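Local coordinates for protein uncharacterized HTH-type transcriptional regulator YurK (Bacillus subtilis, PDB 2IKK) that probably acts as a GntR-family DNA-binding transcription regulator, whose C-terminal UTRA domain, the part modelled here, probably senses a small-molecule effector, at residues E48-Q53 with H78-L83; K142-S147 with P151-L156; E60-L65 with Q122-K127. All blocks are in the same frame, centred on the assembly; numbering follows the deposited sequence.

Contact 1 of 3, residues E48-Q53 with H78-L83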
loop_
_atom_site.group_PDB
_atom_site.type_symbol
_atom_site.label_atom_id
_atom_site.label_comp_id
_atom_site.label_asym_id
_atom_site.label_seq_id
_atom_site.Cartn_x
_atom_site.Cartn_y
_atom_site.Cartn_z
ATOM N N GLU A 48 -20.975 7.945 -7.816
ATOM C CA GLU A 48 -20.478 8.739 -6.694
ATOM C C GLU A 48 -19.028 9.161 -6.899
ATOM O O GLU A 48 -18.705 10.355 -6.763
ATOM C CB GLU A 48 -20.638 8.000 -5.349
ATOM C CG GLU A 48 -22.018 8.246 -4.732
ATOM C CD GLU A 48 -22.202 7.680 -3.287
ATOM O OE1 GLU A 48 -21.172 7.636 -2.534
ATOM O OE2 GLU A 48 -23.374 7.305 -2.938
ATOM N N LYS A 49 -18.189 8.221 -7.312
ATOM C CA LYS A 49 -16.793 8.528 -7.603
ATOM C C LYS A 49 -16.637 9.545 -8.766
ATOM O O LYS A 49 -15.735 10.448 -8.717
ATOM C CB LYS A 49 -16.032 7.239 -8.026
ATOM C CG LYS A 49 -14.986 6.802 -7.013
ATOM C CD LYS A 49 -15.024 5.336 -6.692
ATOM C CE LYS A 49 -14.661 4.434 -7.836
ATOM N NZ LYS A 49 -13.164 4.506 -8.134
ATOM N N LEU A 50 -17.441 9.351 -9.798
ATOM C CA LEU A 50 -17.285 10.177 -11.025
ATOM C C LEU A 50 -18.069 11.503 -10.967
ATOM O O LEU A 50 -17.976 12.326 -11.915
ATOM C CB LEU A 50 -17.666 9.399 -12.313
ATOM C CG LEU A 50 -16.721 8.192 -12.566
ATOM C CD1 LEU A 50 -17.265 7.309 -13.790
ATOM C CD2 LEU A 50 -15.282 8.738 -12.813
ATOM N N GLN A 51 -18.861 11.649 -9.916
ATOM C CA GLN A 51 -19.734 12.798 -9.639
ATOM C C GLN A 51 -20.644 13.071 -10.890
ATOM O O GLN A 51 -20.667 14.200 -11.468
ATOM C CB GLN A 51 -18.890 14.051 -9.370
ATOM C CG GLN A 51 -18.056 14.000 -8.063
ATOM C CD GLN A 51 -18.805 14.399 -6.787
ATOM O OE1 GLN A 51 -20.054 14.495 -6.784
ATOM N NE2 GLN A 51 -18.031 14.721 -5.692
ATOM N N ILE A 52 -21.342 12.026 -11.296
ATOM C CA ILE A 52 -22.289 12.087 -12.399
ATOM C C ILE A 52 -23.647 11.585 -11.935
ATOM O O ILE A 52 -23.771 11.026 -10.878
ATOM C CB ILE A 52 -21.818 11.328 -13.596
ATOM C CG1 ILE A 52 -21.694 9.824 -13.297
ATOM C CG2 ILE A 52 -20.551 11.964 -14.145
ATOM C CD1 ILE A 52 -20.817 8.974 -14.302
ATOM N N GLN A 53 -24.653 11.789 -12.771
ATOM C CA GLN A 53 -26.034 11.318 -12.463
ATOM C C GLN A 53 -26.168 9.807 -12.250
ATOM O O GLN A 53 -25.388 9.016 -12.845
ATOM C CB GLN A 53 -26.932 11.646 -13.656
ATOM C CG GLN A 53 -26.974 13.161 -14.032
ATOM C CD GLN A 53 -28.028 13.438 -15.091
ATOM O OE1 GLN A 53 -28.651 12.505 -15.602
ATOM N NE2 GLN A 53 -28.226 14.727 -15.454
ATOM N N HIS A 78 -13.708 2.768 -15.430
ATOM C CA HIS A 78 -14.987 3.287 -15.967
ATOM C C HIS A 78 -14.722 4.711 -16.409
ATOM O O HIS A 78 -14.119 5.471 -15.676
ATOM C CB HIS A 78 -16.084 3.332 -14.895
ATOM C CG HIS A 78 -16.517 1.957 -14.456
ATOM N ND1 HIS A 78 -15.790 1.219 -13.545
ATOM C CD2 HIS A 78 -17.525 1.155 -14.878
ATOM C CE1 HIS A 78 -16.368 0.030 -13.369
ATOM N NE2 HIS A 78 -17.440 -0.029 -14.152
ATOM N N TYR A 79 -15.179 5.002 -17.630
ATOM C CA TYR A 79 -15.050 6.329 -18.238
ATOM C C TYR A 79 -16.451 6.849 -18.475
ATOM O O TYR A 79 -17.231 6.199 -19.081
ATOM C CB TYR A 79 -14.327 6.263 -19.627
ATOM C CG TYR A 79 -12.925 5.763 -19.559
ATOM C CD1 TYR A 79 -11.862 6.591 -19.201
ATOM C CD2 TYR A 79 -12.663 4.394 -19.793
ATOM C CE1 TYR A 79 -10.530 6.078 -19.175
ATOM C CE2 TYR A 79 -11.378 3.893 -19.752
ATOM C CZ TYR A 79 -10.340 4.726 -19.392
ATOM O OH TYR A 79 -9.080 4.217 -19.327
ATOM N N PRO A 80 -16.728 8.054 -18.033
ATOM C CA PRO A 80 -18.058 8.597 -18.258
ATOM C C PRO A 80 -18.204 9.045 -19.721
ATOM O O PRO A 80 -17.472 9.888 -20.160
ATOM C CB PRO A 80 -18.121 9.768 -17.336
ATOM C CG PRO A 80 -16.645 10.127 -17.021
ATOM C CD PRO A 80 -15.842 8.893 -17.247
ATOM N N LEU A 81 -19.221 8.520 -20.394
ATOM C CA LEU A 81 -19.420 8.805 -21.810
ATOM C C LEU A 81 -19.889 10.245 -22.041
ATOM O O LEU A 81 -19.668 10.827 -23.114
ATOM C CB LEU A 81 -20.466 7.887 -22.405
ATOM C CG LEU A 81 -20.138 6.690 -23.309
ATOM C CD1 LEU A 81 -18.824 6.782 -24.206
ATOM C CD2 LEU A 81 -20.289 5.323 -22.547
ATOM N N ASP A 82 -20.467 10.828 -21.021
ATOM C CA ASP A 82 -20.903 12.219 -21.145
ATOM C C ASP A 82 -19.718 13.201 -21.216
ATOM O O ASP A 82 -19.855 14.320 -21.748
ATOM C CB ASP A 82 -21.875 12.534 -20.010
ATOM C CG ASP A 82 -23.304 11.904 -20.267
ATOM O OD1 ASP A 82 -23.847 12.083 -21.391
ATOM O OD2 ASP A 82 -23.885 11.175 -19.413
ATOM N N LEU A 83 -18.571 12.834 -20.631
ATOM C CA LEU A 83 -17.413 13.702 -20.686
ATOM C C LEU A 83 -16.556 13.364 -21.897
ATOM O O LEU A 83 -15.869 14.258 -22.466
ATOM C CB LEU A 83 -16.569 13.521 -19.430
ATOM C CG LEU A 83 -16.750 14.424 -18.205
ATOM C CD1 LEU A 83 -18.045 13.948 -17.589
ATOM C CD2 LEU A 83 -15.494 14.211 -17.269
#

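Contact 2 of 3, residues K142-S147 with P151-L156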
loop_
_atom_site.group_PDB
_atom_site.type_symbol
_atom_site.label_atom_id
_atom_site.label_comp_id
_atom_site.label_asym_id
_atom_site.label_seq_id
_atom_site.Cartn_x
_atom_site.Cartn_y
_atom_site.Cartn_z
ATOM N N LYS A 142 -8.728 3.582 -7.482
ATOM C CA LYS A 142 -8.139 4.842 -7.994
ATOM C C LYS A 142 -9.177 5.766 -8.630
ATOM O O LYS A 142 -9.960 5.334 -9.471
ATOM C CB LYS A 142 -6.996 4.563 -8.965
ATOM C CG LYS A 142 -6.492 5.823 -9.731
ATOM C CD LYS A 142 -5.209 5.562 -10.588
ATOM C CE LYS A 142 -5.423 5.524 -12.050
ATOM N NZ LYS A 142 -4.044 5.583 -12.867
ATOM N N THR A 143 -9.186 7.039 -8.212
ATOM C CA THR A 143 -9.956 8.036 -8.997
ATOM C C THR A 143 -8.908 9.052 -9.550
ATOM O O THR A 143 -8.029 9.542 -8.802
ATOM C CB THR A 143 -10.966 8.699 -8.194
ATOM O OG1 THR A 143 -11.837 7.697 -7.634
ATOM C CG2 THR A 143 -11.809 9.673 -9.058
ATOM N N ALA A 144 -8.995 9.302 -10.862
ATOM C CA ALA A 144 -8.037 10.231 -11.519
ATOM C C ALA A 144 -8.854 11.484 -11.716
ATOM O O ALA A 144 -10.091 11.415 -11.985
ATOM C CB ALA A 144 -7.621 9.708 -12.867
ATOM N N PHE A 145 -8.153 12.618 -11.670
ATOM C CA PHE A 145 -8.764 13.979 -11.731
ATOM C C PHE A 145 -7.951 14.838 -12.689
ATOM O O PHE A 145 -6.760 14.590 -12.908
ATOM C CB PHE A 145 -8.604 14.643 -10.362
ATOM C CG PHE A 145 -9.440 13.994 -9.277
ATOM C CD1 PHE A 145 -10.762 14.419 -9.037
ATOM C CD2 PHE A 145 -8.903 12.957 -8.520
ATOM C CE1 PHE A 145 -11.554 13.817 -8.018
ATOM C CE2 PHE A 145 -9.707 12.330 -7.509
ATOM C CZ PHE A 145 -11.003 12.761 -7.246
ATOM N N THR A 146 -8.610 15.823 -13.246
ATOM C CA THR A 146 -7.929 16.845 -14.035
ATOM C C THR A 146 -8.115 18.194 -13.348
ATOM O O THR A 146 -8.482 18.258 -12.185
ATOM C CB THR A 146 -8.346 16.767 -15.554
ATOM O OG1 THR A 146 -7.394 17.511 -16.391
ATOM C CG2 THR A 146 -9.750 17.239 -15.744
ATOM N N SER A 147 -7.793 19.285 -14.060
ATOM C CA SER A 147 -8.052 20.634 -13.583
ATOM C C SER A 147 -9.426 20.770 -12.949
ATOM O O SER A 147 -10.410 20.126 -13.381
ATOM C CB SER A 147 -7.924 21.619 -14.744
ATOM O OG SER A 147 -6.705 21.370 -15.396
ATOM N N PRO A 151 -13.232 14.834 -11.484
ATOM C CA PRO A 151 -12.935 13.382 -11.732
ATOM C C PRO A 151 -13.123 13.026 -13.236
ATOM O O PRO A 151 -14.096 13.477 -13.868
ATOM C CB PRO A 151 -13.944 12.635 -10.798
ATOM C CG PRO A 151 -15.051 13.600 -10.616
ATOM C CD PRO A 151 -14.401 14.982 -10.574
ATOM N N ILE A 152 -12.222 12.197 -13.778
ATOM C CA ILE A 152 -12.216 11.836 -15.191
ATOM C C ILE A 152 -12.377 10.348 -15.467
ATOM O O ILE A 152 -12.992 9.987 -16.468
ATOM C CB ILE A 152 -11.023 12.351 -15.976
ATOM C CG1 ILE A 152 -9.664 12.014 -15.293
ATOM C CG2 ILE A 152 -11.205 13.926 -16.177
ATOM C CD1 ILE A 152 -8.475 12.201 -16.283
ATOM N N TYR A 153 -11.850 9.521 -14.581
ATOM C CA TYR A 153 -12.129 8.096 -14.671
ATOM C C TYR A 153 -11.838 7.408 -13.339
ATOM O O TYR A 153 -11.182 7.988 -12.415
ATOM C CB TYR A 153 -11.343 7.469 -15.803
ATOM C CG TYR A 153 -9.815 7.484 -15.582
ATOM C CD1 TYR A 153 -9.199 6.516 -14.818
ATOM C CD2 TYR A 153 -8.994 8.434 -16.228
ATOM C CE1 TYR A 153 -7.807 6.483 -14.621
ATOM C CE2 TYR A 153 -7.624 8.412 -16.089
ATOM C CZ TYR A 153 -7.018 7.452 -15.221
ATOM O OH TYR A 153 -5.671 7.390 -14.982
ATOM N N CYS A 154 -12.351 6.183 -13.163
ATOM C CA CYS A 154 -11.965 5.502 -11.926
ATOM C C CYS A 154 -11.555 4.082 -12.247
ATOM O O CYS A 154 -12.071 3.534 -13.208
ATOM C CB CYS A 154 -13.092 5.584 -10.891
ATOM S SG CYS A 154 -14.716 4.966 -11.397
ATOM N N SER A 155 -10.682 3.473 -11.440
ATOM C CA SER A 155 -10.111 2.176 -11.825
ATOM C C SER A 155 -10.099 1.341 -10.571
ATOM O O SER A 155 -9.942 1.853 -9.466
ATOM C CB SER A 155 -8.671 2.385 -12.372
ATOM O OG SER A 155 -8.475 3.073 -13.675
ATOM N N LEU A 156 -10.253 0.038 -10.724
ATOM C CA LEU A 156 -10.036 -0.880 -9.611
ATOM C C LEU A 156 -9.050 -1.870 -10.212
ATOM O O LEU A 156 -9.280 -2.379 -11.311
ATOM C CB LEU A 156 -11.300 -1.567 -9.306
ATOM C CG LEU A 156 -11.857 -1.654 -7.900
ATOM C CD1 LEU A 156 -11.967 -0.316 -7.122
ATOM C CD2 LEU A 156 -13.218 -2.370 -8.051
#

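Contact 3 of 3, residues E60-L65 with Q122-K127. With SO4 (sulfate ion), chain C.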
loop_
_atom_site.group_PDB
_atom_site.type_symbol
_atom_site.label_atom_id
_atom_site.label_comp_id
_atom_site.label_asym_id
_atom_site.label_seq_id
_atom_site.Cartn_x
_atom_site.Cartn_y
_atom_site.Cartn_z
ATOM N N GLU A 60 -17.182 0.448 -19.462
ATOM C CA GLU A 60 -16.487 -0.449 -18.487
ATOM C C GLU A 60 -15.396 -1.203 -19.203
ATOM O O GLU A 60 -15.682 -2.086 -20.005
ATOM C CB GLU A 60 -17.508 -1.382 -17.822
ATOM C CG GLU A 60 -16.863 -2.297 -16.739
ATOM C CD GLU A 60 -17.909 -3.031 -15.937
ATOM O OE1 GLU A 60 -18.414 -3.987 -16.525
ATOM O OE2 GLU A 60 -18.291 -2.605 -14.809
ATOM N N LEU A 61 -14.153 -0.782 -19.013
ATOM C CA LEU A 61 -13.078 -1.339 -19.742
ATOM C C LEU A 61 -12.419 -2.329 -18.796
ATOM O O LEU A 61 -11.957 -1.959 -17.719
ATOM C CB LEU A 61 -12.090 -0.239 -20.121
ATOM C CG LEU A 61 -10.700 -0.706 -20.567
ATOM C CD1 LEU A 61 -10.860 -1.437 -21.864
ATOM C CD2 LEU A 61 -9.645 0.378 -20.710
ATOM N N LYS A 62 -12.329 -3.572 -19.241
ATOM C CA LYS A 62 -11.593 -4.639 -18.490
ATOM C C LYS A 62 -10.305 -5.065 -19.224
ATOM O O LYS A 62 -10.285 -5.359 -20.437
ATOM C CB LYS A 62 -12.494 -5.843 -18.230
ATOM C CG LYS A 62 -13.711 -5.456 -17.433
ATOM C CD LYS A 62 -14.568 -6.688 -17.091
ATOM C CE LYS A 62 -15.638 -6.349 -16.052
ATOM N NZ LYS A 62 -16.630 -7.481 -16.079
ATOM N N ARG A 63 -9.201 -5.008 -18.497
ATOM C CA ARG A 63 -7.942 -5.391 -19.064
ATOM C C ARG A 63 -7.137 -6.260 -18.107
ATOM O O ARG A 63 -7.273 -6.128 -16.925
ATOM C CB ARG A 63 -7.131 -4.166 -19.396
ATOM C CG ARG A 63 -7.824 -3.235 -20.490
ATOM C CD ARG A 63 -6.886 -2.092 -21.037
ATOM N NE ARG A 63 -6.454 -1.177 -19.977
ATOM C CZ ARG A 63 -5.664 -0.096 -20.139
ATOM N NH1 ARG A 63 -5.200 0.277 -21.345
ATOM N NH2 ARG A 63 -5.335 0.656 -19.073
ATOM N N ILE A 64 -6.243 -7.067 -18.657
ATOM C CA ILE A 64 -5.307 -7.844 -17.809
ATOM C C ILE A 64 -3.937 -7.413 -18.166
ATOM O O ILE A 64 -3.618 -7.281 -19.351
ATOM C CB ILE A 64 -5.472 -9.372 -18.013
ATOM C CG1 ILE A 64 -6.909 -9.755 -17.717
ATOM C CG2 ILE A 64 -4.640 -10.193 -16.949
ATOM C CD1 ILE A 64 -7.273 -11.232 -18.048
ATOM N N LEU A 65 -3.112 -7.155 -17.152
ATOM C CA LEU A 65 -1.700 -6.971 -17.381
ATOM C C LEU A 65 -0.943 -8.225 -16.904
ATOM O O LEU A 65 -1.150 -8.687 -15.791
ATOM C CB LEU A 65 -1.284 -5.667 -16.696
ATOM C CG LEU A 65 0.166 -5.164 -16.660
ATOM C CD1 LEU A 65 0.771 -5.033 -18.066
ATOM C CD2 LEU A 65 0.230 -3.766 -15.900
ATOM N N GLN A 122 -13.693 -13.616 -6.424
ATOM C CA GLN A 122 -14.894 -14.335 -6.803
ATOM C C GLN A 122 -14.677 -14.970 -8.160
ATOM O O GLN A 122 -13.542 -15.007 -8.671
ATOM C CB GLN A 122 -16.084 -13.402 -6.729
ATOM C CG GLN A 122 -16.429 -13.188 -5.227
ATOM C CD GLN A 122 -17.468 -12.083 -5.045
ATOM O OE1 GLN A 122 -18.492 -12.294 -4.414
ATOM N NE2 GLN A 122 -17.194 -10.901 -5.606
ATOM N N GLN A 123 -15.733 -15.562 -8.725
ATOM C CA GLN A 123 -15.553 -16.326 -9.971
ATOM C C GLN A 123 -14.772 -15.573 -11.060
ATOM O O GLN A 123 -13.868 -16.110 -11.627
ATOM C CB GLN A 123 -16.951 -16.701 -10.500
ATOM C CG GLN A 123 -17.013 -17.750 -11.561
ATOM C CD GLN A 123 -18.517 -18.096 -11.854
ATOM O OE1 GLN A 123 -19.387 -17.991 -10.958
ATOM N NE2 GLN A 123 -18.814 -18.463 -13.115
ATOM N N GLU A 124 -15.129 -14.321 -11.334
ATOM C CA GLU A 124 -14.518 -13.572 -12.417
ATOM C C GLU A 124 -13.007 -13.310 -12.208
ATOM O O GLU A 124 -12.209 -13.440 -13.107
ATOM C CB GLU A 124 -15.258 -12.229 -12.629
ATOM C CG GLU A 124 -14.593 -11.463 -13.792
ATOM C CD GLU A 124 -15.354 -10.192 -14.221
ATOM O OE1 GLU A 124 -15.626 -9.317 -13.368
ATOM O OE2 GLU A 124 -15.626 -10.061 -15.431
ATOM N N GLU A 125 -12.637 -12.968 -10.979
ATOM C CA GLU A 125 -11.226 -12.720 -10.666
ATOM C C GLU A 125 -10.400 -13.987 -10.747
ATOM O O GLU A 125 -9.242 -13.972 -11.195
ATOM C CB GLU A 125 -11.086 -12.127 -9.264
ATOM C CG GLU A 125 -11.669 -10.764 -9.170
ATOM C CD GLU A 125 -13.108 -10.739 -8.804
ATOM O OE1 GLU A 125 -13.710 -11.773 -8.612
ATOM O OE2 GLU A 125 -13.669 -9.643 -8.694
ATOM N N SER A 126 -10.981 -15.057 -10.231
ATOM C CA SER A 126 -10.322 -16.352 -10.192
ATOM C C SER A 126 -9.989 -16.746 -11.643
ATOM O O SER A 126 -8.880 -17.149 -11.942
ATOM C CB SER A 126 -11.177 -17.358 -9.430
ATOM O OG SER A 126 -12.087 -18.024 -10.292
ATOM N N LYS A 127 -10.919 -16.553 -12.571
ATOM C CA LYS A 127 -10.597 -16.807 -13.981
ATOM C C LYS A 127 -9.474 -15.958 -14.532
ATOM O O LYS A 127 -8.522 -16.498 -15.008
ATOM C CB LYS A 127 -11.845 -16.634 -14.835
ATOM C CG LYS A 127 -11.612 -16.841 -16.372
ATOM C CD LYS A 127 -12.960 -16.854 -17.027
ATOM C CE LYS A 127 -13.030 -17.974 -18.075
ATOM N NZ LYS A 127 -13.166 -19.334 -17.455
HETATM S S SO4 C . -2.945 3.303 -20.190
HETATM O O1 SO4 C . -3.927 2.692 -21.084
HETATM O O2 SO4 C . -1.582 2.967 -20.613
HETATM O O3 SO4 C . -3.184 2.859 -18.842
HETATM O O4 SO4 C . -3.005 4.787 -20.251
#

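Contact 1 of 3, residues E48-Q53 with H78-L83
Leu50, in the last turn of helix 44-50, packs on Pro80 at the end of strand 71-80, and its side chain is the one to follow out to the tip. CB rests against CD1 of Ile52, two residues further along the chain, at 3.8 Å. With CG anti to the carbonyl carbon (chi1 -64°), the branch point is carried in over the strand and the two methyls part company there. CD1 takes the strand: it sits 4.1 Å from Pro80 CD and 4.1 Å from the carbonyl oxygen His78 O, with His78 CB a little further off. CD2 heads the other way, toward Cys154 on the neighbouring strand 150-160, where Leu50 joins the layer between helix and sheet.

In this UTRA domain the short helix lies against one face of the antiparallel sheet, and the chain must turn sharply at its end to enter strand 57-66. It does so through a Schellman motif at Gln51, whose phi of 53° reverses the path and brings Ile52 back onto the same proline. Ile52 approaches at about a right angle, its CD1 lying 4.1 Å from Pro80 CB, while Leu50 meets the CD side of that ring. The proline is thus touched at two of its ring carbons by two aliphatic tips. His78 offers this contact only its base; beyond CB the imidazole leads off, and its NE2 is hydrogen-bonded to Glu60 on strand 57-66. Ile52 also packs on Ala47 and Val58.

Contact 2 of 3, residues K142-S147 with P151-L156
Tyr153 turns its ring into the slot between its backbone N and carbonyl carbon (chi1 66°), which lays the ring flat over Ala144 on the partner strand. Lys142, its CG anti to the backbone N (chi1 170°), bends at chi3 and comes in at the rim of the same ring. The Ala144 methyl sits over one ring face in a CH-pi contact, CB 3.5 Å from the Tyr153 centroid and displaced toward the hydroxyl end, where CB to CZ is a tight 3.3 Å. Lys142 CE lies at the ring edge, 3.6 Å from Tyr153 CE1, and its NZ gives a weak hydrogen bond to the phenol oxygen. An alanine in place of Tyr153 would probably leave the Ala144 methyl without its aromatic cover and the Lys142 ammonium without this partner.

These groups ride on an antiparallel beta hairpin. Lys142 and Ser155 form a hydrogen-bonded pair, and Ala144 N meets Tyr153 O at 3.0 Å in an almost straight bond. Past that the register slips by one: Ile152 N still bonds to Ala144 O at 2.9 Å, but Phe145 faces Pro151, so Ile152 is the extra residue of a beta bulge. Its CG2 meets Thr146 CG2 at 3.6 Å. On the face that carries Thr143 and Cys154, Pro151 CB lies 3.9 Å from Phe145 CE1.

Helix 44-50 covers that face, with Ile46 and Lys49 on Cys154. On the other, His98 of helix 97-105 sets its ring nearly perpendicular to that of Tyr153, while strands 71-80 and 111-120 flank the hairpin on its two sides.

Contact 3 of 3, residues E60-L65 with Q122-K127
Lys62 and Glu124 point at each other from opposite directions, the lysine from strand 57-66 and the glutamate from the first turn of helix 123-129. Both chains are extended beyond CG, and together they bridge a gap of 11.2 Å between Lys62 CA and Glu124 CA. Glu124 starts out with CG anti to its own nitrogen (chi1 -180°), which sends the carboxylate straight off the helix toward the strand. Lys62 NZ forms a hydrogen-bonded salt bridge with Glu124 OE2, 2.8 Å long and on the syn lone pair, the side of the other oxygen; that oxygen, Glu124 OE1, is 3.4 Å from NZ. The ammonium leans into the mouth of the carboxylate. Glu60, two residues back on the strand, extends this into a network with a long ionic contact from the opposite side of the ammonium, nearly in line with Glu124 OE2; its second oxygen is hydrogen-bonded to His78. The positive charge between two acids would probably ease their mutual repulsion.

The start of the helix is tied up locally. Gln122 occupies the N-cap position, and its N donates to Glu125 OE1 at 2.9 Å, standing above the plane of that carboxylate. Ser126 OG and Lys127 N approach Gln123 O from the same face of its plane.

Arg63 leaves the other side of the strand. Its guanidinium meets a sulfate edge-on, with NH1 2.7 Å from sulfate O1 and NH2 3.1 Å from sulfate O3, while Glu75 forms a salt bridge with NH2. Met97 N and His98 complete the anion site at the start of helix 97-105. The sulfate probably comes from the crystallisation liquor, but an anion held here is consistent with the effector pocket of UTRA domains, some of which bind phosphorylated sugars.

In the fold
Contacts 1 and 2 are buried and adjoin: strands 71-80 and 150-160 are neighbours in one antiparallel sheet, His78 N probably bonds to Cys154 O, and helix 44-50, whose end forms one side of contact 1, also covers a face of contact 2. Their chemistry still differs, since contact 1 is mainly aliphatic packing at a helix end whereas contact 2 is backbone pairing dressed with an aromatic ring. Contact 3 lies at the surface about 20 Å from contact 2, centre to centre, and works through charge. It reaches contact 1 through the bond from His78 to Glu60. His98 relates the sulfate beside contact 3 to contact 2, binding the anion and meeting Tyr153.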